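Local atomic coordinates of lipoprotein (Bacillus anthracis, PDB entry 4JG9), a protein that is of unknown function but, as a putative bacterial lipoprotein of the DUF4871 family, may bind lipid. Residues T117-Q122 / L145-P150; L104-L109 / W155-Y160. All blocks are in the same frame, centred on the assembly; numbering follows the deposited sequence.

Interaction 1: T117-Q122 / L145-P150; sequences TPLLFQ and LTMSLP
Phe121 and Thr146 are joined by the straightest polar link between 117-122 and 145-150: Phe121 N donates to Thr146 O over 3.0 Å, with 176° at the hydrogen and the donor tilted from the carbonyl plane. Next to it the side-chain amide of Gln122 takes the place of a backbone acceptor, its OE1 receiving Thr146 N at 3.1 Å. The bend of the Gln122 chain at its second torsion (chi2 -64°) brings the amide back toward Leu145, where NE2 lies against Leu145 CD2. Ser148 N to Leu119 O adds only a weak bond.

Apolar packing centres on Leu119. Its CG sits between the backbone N and the carbonyl carbon (chi1 42°), and its two methyls divide the work: CD1 lies 4.0 Å from CG of selenomethionine Met147, while CD2 meets Leu149 CD1 at 3.8 Å. Leu119 runs alongside each of them, pointing the same way. Farther along, Leu120 CD2 reaches Leu145 CB, and Ser148 CB approaches Phe121 CD1 and CE1 obliquely at 3.8 Å from each. The Phe121 ring also makes a cation-pi contact with Lys87.

Asn40 of the second subunit bonds through ND2 to Ser148 O and Pro118 O. Within the chain, the loop after strand 117-118 joins the antiparallel sheet containing strand 102-110 to strand 142-147, an edge strand within this chain of a second antiparallel sheet.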
ATOM      1  N   THR A 117       5.162   0.705   5.107  1.00 40.37           N
ATOM      2  CA  THR A 117       4.024   1.449   4.625  1.00 36.12           C
ATOM      3  C   THR A 117       4.471   2.429   3.571  1.00 38.54           C
ATOM      4  O   THR A 117       5.613   2.859   3.560  1.00 38.13           O
ATOM      5  CB  THR A 117       3.320   2.202   5.766  1.00 46.38           C
ATOM      6  OG1 THR A 117       2.097   2.766   5.293  1.00 44.23           O
ATOM      7  CG2 THR A 117       4.197   3.301   6.297  1.00 39.32           C
ATOM      8  N   PRO A 118       3.567   2.757   2.667  1.00 36.97           N
ATOM      9  CA  PRO A 118       3.827   3.778   1.663  1.00 32.58           C
ATOM     10  C   PRO A 118       3.493   5.135   2.238  1.00 38.77           C
ATOM     11  O   PRO A 118       2.628   5.223   3.094  1.00 37.99           O
ATOM     12  CB  PRO A 118       2.845   3.426   0.552  1.00 35.97           C
ATOM     13  CG  PRO A 118       1.743   2.718   1.239  1.00 31.50           C
ATOM     14  CD  PRO A 118       2.402   1.934   2.324  1.00 35.36           C
ATOM     15  N   LEU A 119       4.159   6.182   1.787  1.00 38.92           N
ATOM     16  CA  LEU A 119       3.770   7.476   2.201  1.00 43.82           C
ATOM     17  C   LEU A 119       3.423   8.363   1.039  1.00 39.72           C
ATOM     18  O   LEU A 119       3.187   9.528   1.286  1.00 43.75           O
ATOM     19  CB  LEU A 119       4.816   8.119   3.113  1.00 47.40           C
ATOM     20  CG  LEU A 119       6.294   7.983   2.782  1.00 49.20           C
ATOM     21  CD1 LEU A 119       6.637   8.701   1.492  1.00 47.85           C
ATOM     22  CD2 LEU A 119       7.115   8.538   3.925  1.00 49.39           C
ATOM     23  N   LEU A 120       3.378   7.935  -0.198  1.00 35.21           N
ATOM     24  CA  LEU A 120       3.036   8.943  -1.185  1.00 36.84           C
ATOM     25  C   LEU A 120       1.530   9.162  -1.346  1.00 42.97           C
ATOM     26  O   LEU A 120       0.768   8.219  -1.463  1.00 43.73           O
ATOM     27  CB  LEU A 120       3.727   8.676  -2.514  1.00 33.86           C
ATOM     28  CG  LEU A 120       5.242   8.811  -2.487  1.00 36.37           C
ATOM     29  CD1 LEU A 120       5.844   8.212  -3.741  1.00 36.64           C
ATOM     30  CD2 LEU A 120       5.651  10.260  -2.328  1.00 38.41           C
ATOM     31  N   PHE A 121       1.122  10.425  -1.341  1.00 45.21           N
ATOM     32  CA  PHE A 121      -0.256  10.819  -1.583  1.00 37.37           C
ATOM     33  C   PHE A 121      -0.180  11.849  -2.683  1.00 39.53           C
ATOM     34  O   PHE A 121      -0.181  13.040  -2.437  1.00 45.42           O
ATOM     35  CB  PHE A 121      -0.899  11.423  -0.343  1.00 34.67           C
ATOM     36  CG  PHE A 121      -1.355  10.410   0.657  1.00 38.22           C
ATOM     37  CD1 PHE A 121      -0.570  10.091   1.741  1.00 35.65           C
ATOM     38  CD2 PHE A 121      -2.568   9.778   0.513  1.00 39.27           C
ATOM     39  CE1 PHE A 121      -0.986   9.162   2.664  1.00 38.34           C
ATOM     40  CE2 PHE A 121      -2.994   8.847   1.432  1.00 37.32           C
ATOM     41  CZ  PHE A 121      -2.201   8.538   2.509  1.00 38.72           C
ATOM     42  N   GLN A 122      -0.090  11.364  -3.908  1.00 39.59           N
ATOM     43  CA  GLN A 122       0.182  12.201  -5.055  1.00 39.04           C
ATOM     44  C   GLN A 122      -1.089  12.791  -5.679  1.00 38.50           C
ATOM     45  O   GLN A 122      -2.087  12.093  -5.883  1.00 42.21           O
ATOM     46  CB  GLN A 122       0.946  11.384  -6.104  1.00 43.27           C
ATOM     47  CG  GLN A 122       2.379  11.038  -5.701  1.00 51.52           C
ATOM     48  CD  GLN A 122       3.271  12.292  -5.534  1.00 58.35           C
ATOM     49  OE1 GLN A 122       3.179  13.005  -4.532  1.00 56.40           O
ATOM     50  NE2 GLN A 122       4.133  12.551  -6.521  1.00 57.76           N
ATOM     51  N   LEU A 145       7.140  16.055  -3.812  1.00 48.83           N
ATOM     52  CA  LEU A 145       6.413  14.872  -3.389  1.00 41.51           C
ATOM     53  C   LEU A 145       5.534  15.198  -2.192  1.00 40.61           C
ATOM     54  O   LEU A 145       5.990  15.799  -1.207  1.00 44.94           O
ATOM     55  CB  LEU A 145       7.391  13.768  -2.996  1.00 42.16           C
ATOM     56  CG  LEU A 145       8.320  13.277  -4.102  1.00 44.00           C
ATOM     57  CD1 LEU A 145       9.264  12.208  -3.558  1.00 42.05           C
ATOM     58  CD2 LEU A 145       7.504  12.747  -5.261  1.00 40.63           C
ATOM     59  N   THR A 146       4.276  14.795  -2.261  1.00 33.80           N
ATOM     60  CA  THR A 146       3.374  15.010  -1.141  1.00 37.20           C
ATOM     61  C   THR A 146       3.363  13.767  -0.260  1.00 45.32           C
ATOM     62  O   THR A 146       3.062  12.653  -0.722  1.00 45.50           O
ATOM     63  CB  THR A 146       1.958  15.364  -1.620  1.00 38.06           C
ATOM     64  OG1 THR A 146       2.022  16.538  -2.439  1.00 45.25           O
ATOM     65  CG2 THR A 146       1.040  15.644  -0.444  1.00 35.97           C
HETATM   66  N   MSE A 147       3.700  13.961   1.011  1.00 47.16           N
HETATM   67  CA  MSE A 147       3.863  12.839   1.925  1.00 45.20           C
HETATM   68  C   MSE A 147       3.000  12.980   3.154  1.00 41.70           C
HETATM   69  O   MSE A 147       2.591  14.084   3.513  1.00 43.47           O
HETATM   70  CB  MSE A 147       5.317  12.742   2.381  1.00 48.92           C
HETATM   71  CG  MSE A 147       6.329  12.730   1.259  1.00 57.45           C
HETATM   72 SE   MSE A 147       8.164  12.474   1.901  1.00 82.48          SE
HETATM   73  CE  MSE A 147       8.443  14.158   2.648  1.00 35.46           C
ATOM     74  N   SER A 148       2.763  11.855   3.823  1.00 43.81           N
ATOM     75  CA  SER A 148       2.077  11.853   5.101  1.00 42.90           C
ATOM     76  C   SER A 148       2.515  10.634   5.913  1.00 44.23           C
ATOM     77  O   SER A 148       2.592   9.535   5.373  1.00 43.47           O
ATOM     78  CB  SER A 148       0.560  11.847   4.886  1.00 42.80           C
ATOM     79  OG  SER A 148      -0.127  12.048   6.115  1.00 45.17           O
ATOM     80  N   LEU A 149       2.827  10.844   7.190  1.00 43.30           N
ATOM     81  CA  LEU A 149       3.154   9.762   8.122  1.00 42.00           C
ATOM     82  C   LEU A 149       2.036   9.621   9.150  1.00 44.66           C
ATOM     83  O   LEU A 149       1.535  10.623   9.670  1.00 46.03           O
ATOM     84  CB  LEU A 149       4.470  10.030   8.853  1.00 51.76           C
ATOM     85  CG  LEU A 149       5.805   9.738   8.154  1.00 56.20           C
ATOM     86  CD1 LEU A 149       5.709   8.403   7.430  1.00 56.85           C
ATOM     87  CD2 LEU A 149       6.208  10.858   7.216  1.00 54.23           C
ATOM     88  N   PRO A 150       1.636   8.378   9.445  1.00 45.79           N
ATOM     89  CA  PRO A 150       0.469   8.116  10.296  1.00 46.98           C
ATOM     90  C   PRO A 150       0.628   8.474  11.769  1.00 49.69           C
ATOM     91  O   PRO A 150      -0.389   8.681  12.425  1.00 53.13           O
ATOM     92  CB  PRO A 150       0.251   6.602  10.150  1.00 47.99           C
ATOM     93  CG  PRO A 150       1.563   6.061   9.700  1.00 47.87           C
ATOM     94  CD  PRO A 150       2.208   7.143   8.880  1.00 46.09           C
TER

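Interaction 2: L104-L109 / W155-Y160; sequences LSIIAL and WVLNIY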
ATOM      1  N   LEU A 104      10.672   6.161  -8.811  1.00 36.93           N
ATOM      2  CA  LEU A 104      11.189   6.284  -7.450  1.00 40.84           C
ATOM      3  C   LEU A 104      10.220   5.681  -6.448  1.00 40.94           C
ATOM      4  O   LEU A 104       9.025   6.000  -6.463  1.00 40.93           O
ATOM      5  CB  LEU A 104      11.429   7.758  -7.108  1.00 35.34           C
ATOM      6  CG  LEU A 104      11.936   8.094  -5.711  1.00 39.60           C
ATOM      7  CD1 LEU A 104      13.412   7.783  -5.589  1.00 42.29           C
ATOM      8  CD2 LEU A 104      11.679   9.557  -5.422  1.00 41.85           C
ATOM      9  N   SER A 105      10.730   4.805  -5.589  1.00 38.32           N
ATOM     10  CA  SER A 105       9.916   4.227  -4.520  1.00 43.21           C
ATOM     11  C   SER A 105      10.414   4.630  -3.135  1.00 42.48           C
ATOM     12  O   SER A 105      11.621   4.726  -2.881  1.00 42.76           O
ATOM     13  CB  SER A 105       9.879   2.692  -4.607  1.00 44.46           C
ATOM     14  OG  SER A 105       9.481   2.229  -5.885  1.00 41.74           O
ATOM     15  N   ILE A 106       9.468   4.870  -2.240  1.00 39.80           N
ATOM     16  CA  ILE A 106       9.793   5.129  -0.857  1.00 41.21           C
ATOM     17  C   ILE A 106       8.979   4.207   0.031  1.00 39.78           C
ATOM     18  O   ILE A 106       7.752   4.231   0.000  1.00 40.30           O
ATOM     19  CB  ILE A 106       9.491   6.564  -0.451  1.00 44.59           C
ATOM     20  CG1 ILE A 106      10.389   7.528  -1.220  1.00 46.82           C
ATOM     21  CG2 ILE A 106       9.727   6.738   1.046  1.00 44.39           C
ATOM     22  CD1 ILE A 106       9.918   8.946  -1.138  1.00 49.74           C
ATOM     23  N   ILE A 107       9.670   3.397   0.823  1.00 39.72           N
ATOM     24  CA  ILE A 107       9.030   2.479   1.750  1.00 40.08           C
ATOM     25  C   ILE A 107       9.447   2.844   3.168  1.00 44.83           C
ATOM     26  O   ILE A 107      10.627   2.756   3.505  1.00 49.45           O
ATOM     27  CB  ILE A 107       9.469   1.044   1.472  1.00 41.77           C
ATOM     28  CG1 ILE A 107       9.134   0.657   0.023  1.00 38.86           C
ATOM     29  CG2 ILE A 107       8.837   0.089   2.472  1.00 43.77           C
ATOM     30  CD1 ILE A 107       9.394  -0.805  -0.289  1.00 36.65           C
ATOM     31  N   ALA A 108       8.480   3.217   4.000  1.00 42.98           N
ATOM     32  CA  ALA A 108       8.763   3.739   5.337  1.00 41.26           C
ATOM     33  C   ALA A 108       8.453   2.735   6.438  1.00 46.23           C
ATOM     34  O   ALA A 108       7.524   1.912   6.321  1.00 48.97           O
ATOM     35  CB  ALA A 108       7.983   5.019   5.573  1.00 33.73           C
ATOM     36  N   LEU A 109       9.253   2.778   7.493  1.00 45.19           N
ATOM     37  CA  LEU A 109       8.955   2.012   8.702  1.00 46.10           C
ATOM     38  C   LEU A 109       9.207   2.858   9.927  1.00 48.77           C
ATOM     39  O   LEU A 109      10.225   3.553  10.029  1.00 50.78           O
ATOM     40  CB  LEU A 109       9.798   0.742   8.788  1.00 47.58           C
ATOM     41  CG  LEU A 109       9.422  -0.324   7.758  1.00 51.43           C
ATOM     42  CD1 LEU A 109      10.436  -0.353   6.626  1.00 46.91           C
ATOM     43  CD2 LEU A 109       9.266  -1.689   8.420  1.00 55.45           C
ATOM     44  N   TRP A 155      10.986   7.750  11.786  1.00 44.61           N
ATOM     45  CA  TRP A 155      10.657   6.902  10.657  1.00 41.55           C
ATOM     46  C   TRP A 155      11.889   6.789   9.786  1.00 45.09           C
ATOM     47  O   TRP A 155      12.567   7.788   9.541  1.00 49.16           O
ATOM     48  CB  TRP A 155       9.532   7.529   9.828  1.00 41.77           C
ATOM     49  CG  TRP A 155       8.198   7.530  10.517  1.00 41.93           C
ATOM     50  CD1 TRP A 155       7.755   8.432  11.441  1.00 44.48           C
ATOM     51  CD2 TRP A 155       7.133   6.582  10.336  1.00 37.63           C
ATOM     52  NE1 TRP A 155       6.480   8.099  11.849  1.00 47.34           N
ATOM     53  CE2 TRP A 155       6.080   6.969  11.186  1.00 42.88           C
ATOM     54  CE3 TRP A 155       6.975   5.442   9.540  1.00 42.74           C
ATOM     55  CZ2 TRP A 155       4.877   6.261  11.259  1.00 48.93           C
ATOM     56  CZ3 TRP A 155       5.778   4.731   9.613  1.00 41.15           C
ATOM     57  CH2 TRP A 155       4.748   5.141  10.465  1.00 43.07           C
ATOM     58  N   VAL A 156      12.186   5.581   9.319  1.00 47.23           N
ATOM     59  CA  VAL A 156      13.234   5.407   8.328  1.00 45.81           C
ATOM     60  C   VAL A 156      12.613   5.397   6.935  1.00 46.58           C
ATOM     61  O   VAL A 156      11.562   4.781   6.709  1.00 44.98           O
ATOM     62  CB  VAL A 156      14.081   4.136   8.567  1.00 46.80           C
ATOM     63  CG1 VAL A 156      13.214   2.870   8.480  1.00 47.98           C
ATOM     64  CG2 VAL A 156      15.262   4.076   7.575  1.00 40.29           C
ATOM     65  N   LEU A 157      13.247   6.102   6.010  1.00 46.91           N
ATOM     66  CA  LEU A 157      12.766   6.155   4.640  1.00 45.74           C
ATOM     67  C   LEU A 157      13.679   5.341   3.727  1.00 47.56           C
ATOM     68  O   LEU A 157      14.804   5.753   3.455  1.00 50.43           O
ATOM     69  CB  LEU A 157      12.736   7.603   4.176  1.00 43.09           C
ATOM     70  CG  LEU A 157      11.447   8.399   4.360  1.00 45.38           C
ATOM     71  CD1 LEU A 157      10.844   8.172   5.711  1.00 40.72           C
ATOM     72  CD2 LEU A 157      11.741   9.883   4.160  1.00 45.41           C
ATOM     73  N   ASN A 158      13.203   4.186   3.264  1.00 42.39           N
ATOM     74  CA  ASN A 158      13.996   3.349   2.356  1.00 40.78           C
ATOM     75  C   ASN A 158      13.700   3.701   0.910  1.00 41.43           C
ATOM     76  O   ASN A 158      12.547   3.703   0.493  1.00 45.05           O
ATOM     77  CB  ASN A 158      13.724   1.871   2.604  1.00 35.96           C
ATOM     78  CG  ASN A 158      13.949   1.483   4.037  1.00 43.16           C
ATOM     79  OD1 ASN A 158      15.095   1.371   4.484  1.00 48.27           O
ATOM     80  ND2 ASN A 158      12.854   1.292   4.785  1.00 39.26           N
ATOM     81  N   ILE A 159      14.740   4.030   0.155  1.00 42.00           N
ATOM     82  CA  ILE A 159      14.558   4.599  -1.172  1.00 40.55           C
ATOM     83  C   ILE A 159      15.063   3.643  -2.253  1.00 40.55           C
ATOM     84  O   ILE A 159      16.170   3.100  -2.155  1.00 41.77           O
ATOM     85  CB  ILE A 159      15.262   5.971  -1.293  1.00 41.52           C
ATOM     86  CG1 ILE A 159      14.705   6.960  -0.266  1.00 42.37           C
ATOM     87  CG2 ILE A 159      15.133   6.544  -2.693  1.00 37.32           C
ATOM     88  CD1 ILE A 159      15.783   7.862   0.294  1.00 45.05           C
ATOM     89  N   TYR A 160      14.231   3.432  -3.267  1.00 35.04           N
ATOM     90  CA  TYR A 160      14.541   2.533  -4.372  1.00 37.56           C
ATOM     91  C   TYR A 160      14.371   3.300  -5.666  1.00 38.02           C
ATOM     92  O   TYR A 160      13.554   4.216  -5.753  1.00 38.27           O
ATOM     93  CB  TYR A 160      13.608   1.309  -4.365  1.00 36.51           C
ATOM     94  CG  TYR A 160      13.670   0.531  -3.072  1.00 37.19           C
ATOM     95  CD1 TYR A 160      14.339  -0.689  -3.000  1.00 35.17           C
ATOM     96  CD2 TYR A 160      13.061   1.022  -1.915  1.00 33.80           C
ATOM     97  CE1 TYR A 160      14.409  -1.399  -1.805  1.00 41.77           C
ATOM     98  CE2 TYR A 160      13.133   0.319  -0.711  1.00 36.60           C
ATOM     99  CZ  TYR A 160      13.804  -0.885  -0.667  1.00 40.65           C
ATOM    100  OH  TYR A 160      13.862  -1.572   0.521  1.00 43.95           O
TER
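Asn158 doubles its hold on Ile107 across the antiparallel pair formed by strands 104-109 and 155-160. Besides the reciprocal backbone bonds of this hydrogen-bonded pair, Asn158 ND2 donates to Ile107 O at 3.0 Å, so that this oxygen is gripped by ND2 and Asn158 N from opposite faces of its carbonyl plane. CG of Asn158 lies beside its own backbone N (chi1 -55°), which turns the amide toward the partner strand. Its OD1 is taken by Gln168 NE2, and Leu109 CD1 packs 3.5 Å from ND2.

Ser105 with Tyr160 and Leu109 with Val156 are likewise hydrogen-bonded pairs, and the packing is close at both ends. Trp155 CE3 comes within 3.4 Å of Leu109 C, and Leu104 CD1 meets Ile159 CG2 at 3.6 Å. On the face carrying Ile107 and Tyr160, Ile107 CD1 approaches Tyr160 CE2 obliquely at 3.9 Å.

Packing is looser in the middle of the Ile106 and Leu157 face, where Ile106 CG2 to Leu157 CG measures 4.1 Å and Ile106 CG1 to Ile159 CG1 4.5 Å. This side is not open to solvent: Trp92 of strand 88-94 packs against Ile106, Leu157 and Ile159.

The chemistry implies a buried sheet interior: one face (Ile106, Ala108, Leu157, Ile159) is apolar, the other mixed, with Ser105 OG bonded to Thr131 OG1 and the Asn158 amide partnered at both nitrogen and oxygen.

Interactions 1 and 2 lie about 10 Å apart, centre to centre, and touch directly. Strand 117-118 borders strand 102-110, and Thr117 N reaches Ala108 O at 2.9 Å in a probable hydrogen bond, carrying the sheet of interaction 2 into interaction 1. Side chains complete the junction: Leu119 CD1 packs 3.7 Å from Ile106 CG2, and the Trp155 indole receives Leu149 CD1 at 3.7 Å from its CD2 and Pro150 CG at 3.4 Å from its CH2. Interaction 2 thus builds the inside of one sheet, whereas interaction 1 lays the loop after strand 117-118 against strand 142-147 of the second sheet. Both also touch the second subunit.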